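Local coordinates for protein endoglucanase (Humicola insolens, PDB 1DYS) that hydrolyses internal beta-1,4-glucosidic linkages in cellulose, as an endoglucanase of glycoside hydrolase family 6 that takes part in the recycling of plant biomass, at residues Ser221-Pro225 with Arg276-Trp282; Gln267-Ser273 with Val285-Gly291. All blocks are in the same frame, centred on the assembly; numbering follows the deposited sequence.

In the fold
The two contacts illustrate how loops following neighbouring strands of a parallel barrel pack and bond to one another. Their centres lie about 9 Å apart on the same side of the chain's centre, and their segments interleave in the order 221-225, 267-273, 276-282, 285-291. Residues 221-225 follow strand 215-218 of the parallel sheet, and 267-273 follow its neighbour, strand 262-266. Contact 2 pairs strands 270-271 and 288-289 at the base of a long loop, and that loop carries the 276-282 side of contact 1. The two contacts meet directly: Tyr223 O probably accepts a hydrogen bond from Ala271 N. A region that probably binds substrate is thereby tied to a small antiparallel ribbon.

Contact 1: Ser221-Pro225 with Arg276-Trp282; sequences SNYNP and RSEWGQW
Asn224 and Trp279 touch although their CA atoms are 9.0 Å apart; the backbones come nearer, to 6.6 Å, between the CA atoms of Asn222 and Trp282. Neither segment is regular helix or strand, although Glu278 to Gln281 form a type I turn. Side chains and water do the joining, and the guanidinium of Arg276 is central. Tyr223 CB lies over one of its faces and Trp279 CD1 over the opposite one, both toward the rim. NH1 of Arg276 donates to Asn222 OD1 (2.8 Å) on a lone pair in the amide plane, the oxygen sitting somewhat out of the guanidinium plane, and also to Gln281 O, which lies in it. NH2 of Arg276 reaches Asn224 OD1 at 2.8 Å, a bend at chi3 (-82°) having turned the group across the gap. The same Asn224 oxygen takes the indole NE1 of Trp279 at 2.9 Å; it lies in the ring plane, whereas NE1 stands above the amide plane. With an atom over each face and both terminal nitrogens bonded, the guanidinium can rotate little. Asn222 OD1 is likewise doubly gripped, accepting also from Tyr223 N. Trp282 O lies at the edge of the Tyr223 ring, 3.1 Å from OH, which accepts from Val285 N. A water bridges Ser221 O and Trp282 O. Of these probable substrate-binding residues, Asn222 is held by its amide; Trp282 joins through its backbone oxygen. The 221-225 loop leads from strand 215-218 to helix 243-255, where Asn224 ND2 bonds Glu243, and also Asn183 just ahead of helix 184-187.

Contact 2: Gln267-Ser273 with Val285-Gly291; sequences QSRVALS and VNPAGFG
Phe290 turns the edge of its ring to the carbonyl oxygen of Ser268, with CD1 3.7 Å from that O and the oxygen near the ring plane, while the ring also stacks on Trp308. The two segments form a two-stranded antiparallel ribbon, in effect a beta hairpin with a long connecting loop, which begins just after strand 262-266 of the parallel sheet in this family 6 enzyme. Val270 and Gly289 are its hydrogen-bonded pair: Val270 N donates to Gly289 O at 2.9 Å, nearly along the C=O axis, and Gly289 N returns the bond to Val270 O at 3.0 Å. Ala271 and Ala288 follow as a non-hydrogen-bonded pair, and beyond them Leu272 N donates to Pro287 O in an almost straight bond (174° at the hydrogen). Two CH...O contacts, from Phe290 CA to Ser268 O and from Arg269 CA to Gly289 O, continue the pairing toward the opposite end.

Ala271 CB meets Val285 CG1. Separately, Leu272 crosses Pro287 obliquely, chi2 of 174° carrying CD1 outward to Pro287 CB at 3.7 Å, while its CG comes near Ala288 CA; a cis peptide precedes that proline. The polar end of Arg269 serves the surroundings, with a salt bridge to Asp316 and a hydrogen bond to Ser221 O, and Phe290 packs on helix 332-340 at Leu338 and Thr339. Gly291 has no side chain, and Gln267 O comes within 2.9 Å of its CA while a Val270 methyl packs on the same carbon. With chi1 at -179°, Val270 CG2 falls anti to the carbonyl carbon, beside the backbone N, and meets Gly291 CA at 3.8 Å.

Contact 1: Ser221-Pro225 with Arg276-Trp282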
loop_
_atom_site.group_PDB
_atom_site.type_symbol
_atom_site.label_atom_id
_atom_site.label_comp_id
_atom_site.label_asym_id
_atom_site.label_seq_id
_atom_site.Cartn_x
_atom_site.Cartn_y
_atom_site.Cartn_z
ATOM N N SER A 221 10.871 -0.328 -13.597
ATOM C CA SER A 221 11.105 -1.039 -12.369
ATOM C C SER A 221 11.926 -2.303 -12.546
ATOM O O SER A 221 12.041 -2.989 -11.537
ATOM C CB SER A 221 9.822 -1.421 -11.615
ATOM O OG SER A 221 8.947 -0.278 -11.608
ATOM N N ASN A 222 12.467 -2.542 -13.727
ATOM C CA ASN A 222 13.242 -3.754 -13.953
ATOM C C ASN A 222 14.715 -3.324 -13.977
ATOM O O ASN A 222 15.079 -2.264 -13.512
ATOM C CB ASN A 222 12.807 -4.597 -15.147
ATOM C CG ASN A 222 12.921 -6.066 -14.848
ATOM O OD1 ASN A 222 14.029 -6.599 -14.843
ATOM N ND2 ASN A 222 11.804 -6.756 -14.577
ATOM N N TYR A 223 15.538 -4.308 -14.320
ATOM C CA TYR A 223 16.981 -4.186 -14.191
ATOM C C TYR A 223 17.740 -4.604 -15.447
ATOM O O TYR A 223 18.980 -4.740 -15.362
ATOM C CB TYR A 223 17.381 -5.135 -13.049
ATOM C CG TYR A 223 16.617 -5.003 -11.749
ATOM C CD1 TYR A 223 15.419 -5.700 -11.533
ATOM C CD2 TYR A 223 17.082 -4.149 -10.750
ATOM C CE1 TYR A 223 14.730 -5.536 -10.343
ATOM C CE2 TYR A 223 16.396 -4.003 -9.550
ATOM C CZ TYR A 223 15.221 -4.701 -9.379
ATOM O OH TYR A 223 14.547 -4.613 -8.177
ATOM N N ASN A 224 17.032 -4.831 -16.552
ATOM C CA ASN A 224 17.712 -5.259 -17.775
ATOM C C ASN A 224 18.603 -4.140 -18.309
ATOM O O ASN A 224 18.367 -2.962 -18.099
ATOM C CB ASN A 224 16.685 -5.616 -18.830
ATOM C CG ASN A 224 15.715 -6.719 -18.502
ATOM O OD1 ASN A 224 16.037 -7.536 -17.647
ATOM N ND2 ASN A 224 14.568 -6.774 -19.184
ATOM N N PRO A 225 19.739 -4.531 -18.885
ATOM C CA PRO A 225 20.648 -3.561 -19.470
ATOM C C PRO A 225 20.075 -3.078 -20.787
ATOM O O PRO A 225 19.361 -3.812 -21.464
ATOM C CB PRO A 225 21.947 -4.370 -19.715
ATOM C CG PRO A 225 21.381 -5.742 -19.936
ATOM C CD PRO A 225 20.073 -5.912 -19.167
ATOM N N ARG A 276 20.791 -12.022 -10.849
ATOM C CA ARG A 276 19.586 -12.846 -10.924
ATOM C C ARG A 276 19.919 -14.210 -11.518
ATOM O O ARG A 276 20.718 -14.235 -12.433
ATOM C CB ARG A 276 18.628 -12.156 -11.910
ATOM C CG ARG A 276 17.994 -10.901 -11.321
ATOM C CD ARG A 276 16.833 -10.484 -12.198
ATOM N NE ARG A 276 17.291 -9.720 -13.350
ATOM C CZ ARG A 276 16.441 -8.985 -14.082
ATOM N NH1 ARG A 276 15.151 -8.962 -13.780
ATOM N NH2 ARG A 276 16.932 -8.325 -15.121
ATOM N N SER A 277 19.301 -15.292 -11.045
ATOM C CA SER A 277 19.501 -16.595 -11.661
ATOM C C SER A 277 18.354 -16.925 -12.590
ATOM O O SER A 277 18.393 -17.822 -13.441
ATOM C CB SER A 277 19.643 -17.665 -10.558
ATOM O OG SER A 277 18.583 -17.521 -9.626
ATOM N N GLU A 278 17.256 -16.170 -12.453
ATOM C CA GLU A 278 16.062 -16.328 -13.265
ATOM C C GLU A 278 15.665 -14.939 -13.763
ATOM O O GLU A 278 15.699 -13.991 -12.968
ATOM C CB GLU A 278 14.926 -16.948 -12.465
ATOM C CG GLU A 278 15.248 -18.149 -11.601
ATOM C CD GLU A 278 14.627 -19.446 -12.073
ATOM O OE1 GLU A 278 13.460 -19.410 -12.518
ATOM O OE2 GLU A 278 15.294 -20.505 -11.999
ATOM N N TRP A 279 15.255 -14.814 -15.025
ATOM C CA TRP A 279 14.942 -13.486 -15.551
ATOM C C TRP A 279 13.731 -12.846 -14.893
ATOM O O TRP A 279 13.642 -11.629 -14.782
ATOM C CB TRP A 279 14.681 -13.578 -17.049
ATOM C CG TRP A 279 14.958 -12.332 -17.841
ATOM C CD1 TRP A 279 15.181 -11.055 -17.412
ATOM C CD2 TRP A 279 15.080 -12.315 -19.266
ATOM N NE1 TRP A 279 15.428 -10.245 -18.490
ATOM C CE2 TRP A 279 15.373 -10.990 -19.636
ATOM C CE3 TRP A 279 14.966 -13.297 -20.263
ATOM C CZ2 TRP A 279 15.519 -10.633 -20.979
ATOM C CZ3 TRP A 279 15.112 -12.951 -21.587
ATOM C CH2 TRP A 279 15.393 -11.618 -21.927
ATOM N N GLY A 280 12.825 -13.652 -14.361
ATOM C CA GLY A 280 11.601 -13.123 -13.755
ATOM C C GLY A 280 11.804 -12.584 -12.353
ATOM O O GLY A 280 10.838 -12.033 -11.809
ATOM N N GLN A 281 12.975 -12.693 -11.756
ATOM C CA GLN A 281 13.235 -12.098 -10.437
ATOM C C GLN A 281 13.076 -10.583 -10.525
ATOM O O GLN A 281 13.538 -9.957 -11.483
ATOM C CB GLN A 281 14.611 -12.463 -9.891
ATOM C CG GLN A 281 14.741 -13.906 -9.400
ATOM C CD GLN A 281 16.210 -14.169 -9.095
ATOM O OE1 GLN A 281 16.968 -14.530 -9.995
ATOM N NE2 GLN A 281 16.625 -13.956 -7.854
ATOM N N TRP A 282 12.343 -9.983 -9.577
ATOM C CA TRP A 282 12.046 -8.553 -9.654
ATOM C C TRP A 282 12.180 -7.732 -8.384
ATOM O O TRP A 282 12.097 -6.492 -8.487
ATOM C CB TRP A 282 10.551 -8.402 -10.085
ATOM C CG TRP A 282 9.667 -9.133 -9.114
ATOM C CD1 TRP A 282 9.341 -10.468 -9.134
ATOM C CD2 TRP A 282 9.025 -8.592 -7.946
ATOM N NE1 TRP A 282 8.567 -10.783 -8.044
ATOM C CE2 TRP A 282 8.348 -9.641 -7.309
ATOM C CE3 TRP A 282 8.936 -7.306 -7.407
ATOM C CZ2 TRP A 282 7.605 -9.466 -6.137
ATOM C CZ3 TRP A 282 8.221 -7.135 -6.237
ATOM C CH2 TRP A 282 7.553 -8.200 -5.606
HETATM O O HOH W 1 10.589 -4.772 -10.086
HETATM O O HOH W 2 11.917 -9.671 -13.872
HETATM O O HOH W 3 19.818 -7.912 -16.107
#

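Contact 2: Gln267-Ser273 with Val285-Gly291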
loop_
_atom_site.group_PDB
_atom_site.type_symbol
_atom_site.label_atom_id
_atom_site.label_comp_id
_atom_site.label_asym_id
_atom_site.label_seq_id
_atom_site.Cartn_x
_atom_site.Cartn_y
_atom_site.Cartn_z
ATOM N N GLN A 267 16.395 3.020 -17.171
ATOM C CA GLN A 267 17.689 2.500 -16.738
ATOM C C GLN A 267 17.928 3.004 -15.323
ATOM O O GLN A 267 19.053 3.096 -14.865
ATOM C CB GLN A 267 18.887 2.913 -17.623
ATOM C CG GLN A 267 18.885 2.270 -19.005
ATOM C CD GLN A 267 19.233 0.786 -18.942
ATOM O OE1 GLN A 267 20.410 0.415 -18.967
ATOM N NE2 GLN A 267 18.217 -0.031 -18.848
ATOM N N SER A 268 16.835 3.240 -14.546
ATOM C CA SER A 268 16.989 3.682 -13.161
ATOM C C SER A 268 17.801 2.698 -12.343
ATOM O O SER A 268 18.570 3.101 -11.460
ATOM C CB SER A 268 15.604 3.832 -12.499
ATOM O OG SER A 268 14.903 2.573 -12.604
ATOM N N ARG A 269 17.674 1.411 -12.595
ATOM C CA ARG A 269 18.445 0.382 -11.888
ATOM C C ARG A 269 18.856 -0.667 -12.917
ATOM O O ARG A 269 18.041 -1.037 -13.754
ATOM C CB ARG A 269 17.567 -0.340 -10.847
ATOM C CG ARG A 269 17.040 0.596 -9.767
ATOM C CD ARG A 269 16.237 -0.103 -8.681
ATOM N NE ARG A 269 14.999 -0.678 -9.262
ATOM C CZ ARG A 269 14.139 -1.348 -8.504
ATOM N NH1 ARG A 269 14.365 -1.558 -7.224
ATOM N NH2 ARG A 269 13.022 -1.861 -9.061
ATOM N N VAL A 270 20.118 -1.083 -12.924
ATOM C CA VAL A 270 20.611 -2.110 -13.824
ATOM C C VAL A 270 21.310 -3.197 -12.992
ATOM O O VAL A 270 22.191 -2.876 -12.205
ATOM C CB VAL A 270 21.600 -1.511 -14.849
ATOM C CG1 VAL A 270 22.076 -2.630 -15.784
ATOM C CG2 VAL A 270 20.965 -0.438 -15.719
ATOM N N ALA A 271 20.878 -4.433 -13.208
ATOM C CA ALA A 271 21.504 -5.555 -12.515
ATOM C C ALA A 271 22.930 -5.719 -13.027
ATOM O O ALA A 271 23.240 -5.552 -14.215
ATOM C CB ALA A 271 20.695 -6.812 -12.838
ATOM N N LEU A 272 23.806 -6.052 -12.093
ATOM C CA LEU A 272 25.200 -6.338 -12.358
ATOM C C LEU A 272 25.317 -7.857 -12.468
ATOM O O LEU A 272 24.339 -8.604 -12.284
ATOM C CB LEU A 272 26.129 -5.826 -11.250
ATOM C CG LEU A 272 25.804 -4.415 -10.725
ATOM C CD1 LEU A 272 26.670 -4.016 -9.534
ATOM C CD2 LEU A 272 25.971 -3.373 -11.822
ATOM N N SER A 273 26.539 -8.268 -12.814
ATOM C CA SER A 273 26.813 -9.680 -13.039
ATOM C C SER A 273 26.317 -10.575 -11.918
ATOM O O SER A 273 26.689 -10.355 -10.737
ATOM C CB SER A 273 28.316 -9.940 -13.133
ATOM O OG SER A 273 29.094 -8.818 -13.479
ATOM N N VAL A 285 16.358 -6.365 -6.561
ATOM C CA VAL A 285 17.443 -7.182 -7.130
ATOM C C VAL A 285 18.783 -6.577 -6.799
ATOM O O VAL A 285 19.059 -5.389 -6.870
ATOM C CB VAL A 285 17.201 -7.405 -8.634
ATOM C CG1 VAL A 285 18.407 -7.934 -9.395
ATOM C CG2 VAL A 285 15.990 -8.300 -8.751
ATOM N N ASN A 286 19.702 -7.472 -6.407
ATOM C CA ASN A 286 21.039 -6.998 -6.021
ATOM C C ASN A 286 22.059 -8.094 -6.344
ATOM O O ASN A 286 21.759 -9.277 -6.270
ATOM C CB ASN A 286 21.066 -6.597 -4.562
ATOM C CG ASN A 286 20.714 -7.778 -3.665
ATOM O OD1 ASN A 286 21.591 -8.500 -3.170
ATOM N ND2 ASN A 286 19.413 -8.013 -3.486
ATOM N N PRO A 287 23.250 -7.653 -6.709
ATOM C CA PRO A 287 23.682 -6.284 -6.824
ATOM C C PRO A 287 23.157 -5.509 -8.020
ATOM O O PRO A 287 22.944 -6.085 -9.089
ATOM C CB PRO A 287 25.227 -6.292 -7.012
ATOM C CG PRO A 287 25.532 -7.737 -7.294
ATOM C CD PRO A 287 24.321 -8.607 -7.067
ATOM N N ALA A 288 22.914 -4.227 -7.793
ATOM C CA ALA A 288 22.470 -3.367 -8.909
ATOM C C ALA A 288 23.059 -1.965 -8.762
ATOM O O ALA A 288 23.496 -1.558 -7.685
ATOM C CB ALA A 288 20.945 -3.287 -8.946
ATOM N N GLY A 289 23.086 -1.237 -9.893
ATOM C CA GLY A 289 23.585 0.125 -9.811
ATOM C C GLY A 289 22.608 1.074 -10.509
ATOM O O GLY A 289 21.791 0.612 -11.326
ATOM N N PHE A 290 22.747 2.350 -10.154
ATOM C CA PHE A 290 22.036 3.363 -10.947
ATOM C C PHE A 290 22.523 3.221 -12.402
ATOM O O PHE A 290 23.749 3.052 -12.672
ATOM C CB PHE A 290 22.346 4.781 -10.561
ATOM C CG PHE A 290 21.834 5.254 -9.232
ATOM C CD1 PHE A 290 20.477 5.075 -8.946
ATOM C CD2 PHE A 290 22.604 5.942 -8.321
ATOM C CE1 PHE A 290 19.947 5.537 -7.767
ATOM C CE2 PHE A 290 22.082 6.408 -7.134
ATOM C CZ PHE A 290 20.740 6.191 -6.847
ATOM N N GLY A 291 21.592 3.236 -13.346
ATOM C CA GLY A 291 21.988 3.095 -14.748
ATOM C C GLY A 291 22.251 4.489 -15.340
ATOM O O GLY A 291 22.307 5.510 -14.687
#